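Local coordinates for phosphoribulokinase (Rhodobacter sphaeroides, PDB 1A7J), which catalyses the ATP-dependent phosphorylation of D-ribulose 5-phosphate to D-ribulose 1,5-bisphosphate, a step of the Calvin cycle in this photosynthetic bacterium, at residues H5-V10 with R85-T90. Numbering follows the deposited sequence.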
loop_
_atom_site.group_PDB
_atom_site.type_symbol
_atom_site.label_atom_id
_atom_site.label_comp_id
_atom_site.label_asym_id
_atom_site.label_seq_id
_atom_site.Cartn_x
_atom_site.Cartn_y
_atom_site.Cartn_z
ATOM N N HIS A 5 -1.206 3.717 -20.934
ATOM C CA HIS A 5 -0.433 2.725 -20.210
ATOM C C HIS A 5 -0.779 2.862 -18.739
ATOM O O HIS A 5 0.077 3.232 -17.933
ATOM C CB HIS A 5 1.060 2.987 -20.371
ATOM C CG HIS A 5 1.599 2.654 -21.723
ATOM N ND1 HIS A 5 1.877 3.619 -22.666
ATOM C CD2 HIS A 5 1.972 1.475 -22.268
ATOM C CE1 HIS A 5 2.398 3.048 -23.735
ATOM N NE2 HIS A 5 2.467 1.748 -23.517
ATOM N N PRO A 6 -2.054 2.656 -18.369
ATOM C CA PRO A 6 -2.456 3.011 -17.005
ATOM C C PRO A 6 -1.648 2.326 -15.882
ATOM O O PRO A 6 -1.193 1.180 -16.013
ATOM C CB PRO A 6 -3.938 2.653 -16.975
ATOM C CG PRO A 6 -4.072 1.556 -17.972
ATOM C CD PRO A 6 -3.093 1.862 -19.059
ATOM N N ILE A 7 -1.299 3.133 -14.886
ATOM C CA ILE A 7 -0.702 2.635 -13.659
ATOM C C ILE A 7 -1.733 2.735 -12.534
ATOM O O ILE A 7 -2.321 3.791 -12.338
ATOM C CB ILE A 7 0.521 3.460 -13.277
ATOM C CG1 ILE A 7 1.299 3.838 -14.522
ATOM C CG2 ILE A 7 1.432 2.655 -12.419
ATOM C CD1 ILE A 7 2.321 4.911 -14.269
ATOM N N ILE A 8 -2.014 1.604 -11.882
ATOM C CA ILE A 8 -2.846 1.513 -10.666
ATOM C C ILE A 8 -1.957 1.435 -9.427
ATOM O O ILE A 8 -1.036 0.624 -9.371
ATOM C CB ILE A 8 -3.722 0.244 -10.694
ATOM C CG1 ILE A 8 -4.747 0.363 -11.818
ATOM C CG2 ILE A 8 -4.433 0.046 -9.337
ATOM C CD1 ILE A 8 -5.443 -0.911 -12.094
ATOM N N SER A 9 -2.314 2.182 -8.387
ATOM C CA SER A 9 -1.419 2.400 -7.252
ATOM C C SER A 9 -2.149 2.298 -5.921
ATOM O O SER A 9 -2.932 3.186 -5.574
ATOM C CB SER A 9 -0.777 3.780 -7.381
ATOM O OG SER A 9 0.161 4.032 -6.354
ATOM N N VAL A 10 -1.864 1.219 -5.184
ATOM C CA VAL A 10 -2.384 0.954 -3.838
ATOM C C VAL A 10 -1.355 1.366 -2.779
ATOM O O VAL A 10 -0.230 0.878 -2.772
ATOM C CB VAL A 10 -2.669 -0.552 -3.672
ATOM C CG1 VAL A 10 -3.273 -0.829 -2.326
ATOM C CG2 VAL A 10 -3.576 -1.055 -4.791
ATOM N N ARG A 85 6.972 7.245 -14.462
ATOM C CA ARG A 85 7.181 8.088 -15.653
ATOM C C ARG A 85 7.379 7.257 -16.929
ATOM O O ARG A 85 6.774 7.528 -17.964
ATOM C CB ARG A 85 8.420 8.973 -15.446
ATOM C CG ARG A 85 8.290 10.421 -15.890
ATOM C CD ARG A 85 8.859 11.373 -14.832
ATOM N NE ARG A 85 10.159 11.937 -15.195
ATOM C CZ ARG A 85 11.310 11.650 -14.585
ATOM N NH1 ARG A 85 11.429 10.548 -13.857
ATOM N NH2 ARG A 85 12.394 12.377 -14.839
ATOM N N GLU A 86 8.221 6.233 -16.834
ATOM C CA GLU A 86 8.606 5.413 -17.977
ATOM C C GLU A 86 7.505 4.472 -18.434
ATOM O O GLU A 86 7.326 4.259 -19.627
ATOM C CB GLU A 86 9.849 4.598 -17.641
ATOM C CG GLU A 86 10.798 4.437 -18.783
ATOM C CD GLU A 86 12.226 4.402 -18.321
ATOM O OE1 GLU A 86 12.832 5.500 -18.167
ATOM O OE2 GLU A 86 12.735 3.272 -18.116
ATOM N N TYR A 87 6.780 3.880 -17.492
ATOM C CA TYR A 87 5.653 3.041 -17.862
ATOM C C TYR A 87 4.639 3.833 -18.664
ATOM O O TYR A 87 4.274 3.440 -19.760
ATOM C CB TYR A 87 4.969 2.471 -16.638
ATOM C CG TYR A 87 4.048 1.351 -17.003
ATOM C CD1 TYR A 87 4.546 0.079 -17.205
ATOM C CD2 TYR A 87 2.709 1.584 -17.287
ATOM C CE1 TYR A 87 3.743 -0.935 -17.677
ATOM C CE2 TYR A 87 1.892 0.573 -17.764
ATOM C CZ TYR A 87 2.418 -0.685 -17.953
ATOM O OH TYR A 87 1.620 -1.719 -18.375
ATOM N N GLY A 88 4.256 4.988 -18.142
ATOM C CA GLY A 88 3.269 5.820 -18.805
ATOM C C GLY A 88 3.499 5.990 -20.293
ATOM O O GLY A 88 2.636 5.655 -21.097
ATOM N N GLU A 89 4.732 6.295 -20.662
ATOM C CA GLU A 89 5.023 6.780 -21.998
ATOM C C GLU A 89 5.399 5.689 -23.003
ATOM O O GLU A 89 4.984 5.741 -24.162
ATOM C CB GLU A 89 6.112 7.860 -21.915
ATOM C CG GLU A 89 5.562 9.237 -21.467
ATOM C CD GLU A 89 6.583 10.134 -20.750
ATOM O OE1 GLU A 89 7.757 9.712 -20.593
ATOM O OE2 GLU A 89 6.201 11.262 -20.343
ATOM N N THR A 90 6.027 4.624 -22.513
ATOM C CA THR A 90 6.686 3.634 -23.366
ATOM C C THR A 90 6.343 2.200 -22.955
ATOM O O THR A 90 6.638 1.247 -23.690
ATOM C CB THR A 90 8.201 3.758 -23.257
ATOM O OG1 THR A 90 8.644 3.029 -22.106
ATOM C CG2 THR A 90 8.618 5.217 -23.097
#
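His5 and Gly88 bring the two backbones closest, CA of His5 lying 5.0 Å from CA of Gly88, and segment 5-10 then diverges from helix 77-90, so that at Ile8 the side chain's nearest approach, CG1 to Tyr87 CE2, is already 8.9 Å; the contact is confined to the lead-in and first residue of the strand. His5 carries most of it. Its ring swings to the backbone-N side, opposite the carbonyl carbon (chi1 -73°), which lays the imidazole along the backbone from Gly88 to Thr90. There His5 ND1 is 2.7 Å from Gly88 O, but the N-H...O angle of 121° marks this hydrogen bond as weak despite its short length. Beyond it, Thr90 C lies over one face of the imidazole, 3.9 Å from His5 NE2. The two rings form an edge-to-face (T-shaped) pair: the edge of His5 is directed at the face of Tyr87, with planes at 84° and centroids 5.8 Å apart. The Tyr87 ring lies alongside the His5-Pro6 lead-in, with Pro6 O 3.6 Å from Tyr87 CE2, and His5 O lies at the edge of the phenol ring, in its plane, 3.2 Å from Tyr87 CD2. Ile7 adds an apolar contact, its CG1 3.8 Å from Tyr87 CD2; the two side chains run past each other in opposite directions. In the P-loop kinase fold of this enzyme, the contact seats the C-terminal part of helix 77-90 against the entrance to strand 7-11, an inner strand of the mixed sheet, away from the catalytic site. Tyr87 and Ile7 both also touch Leu128 of the adjacent parallel strand 127-132, whereas Pro6 packs on Val283 of helix 268-284.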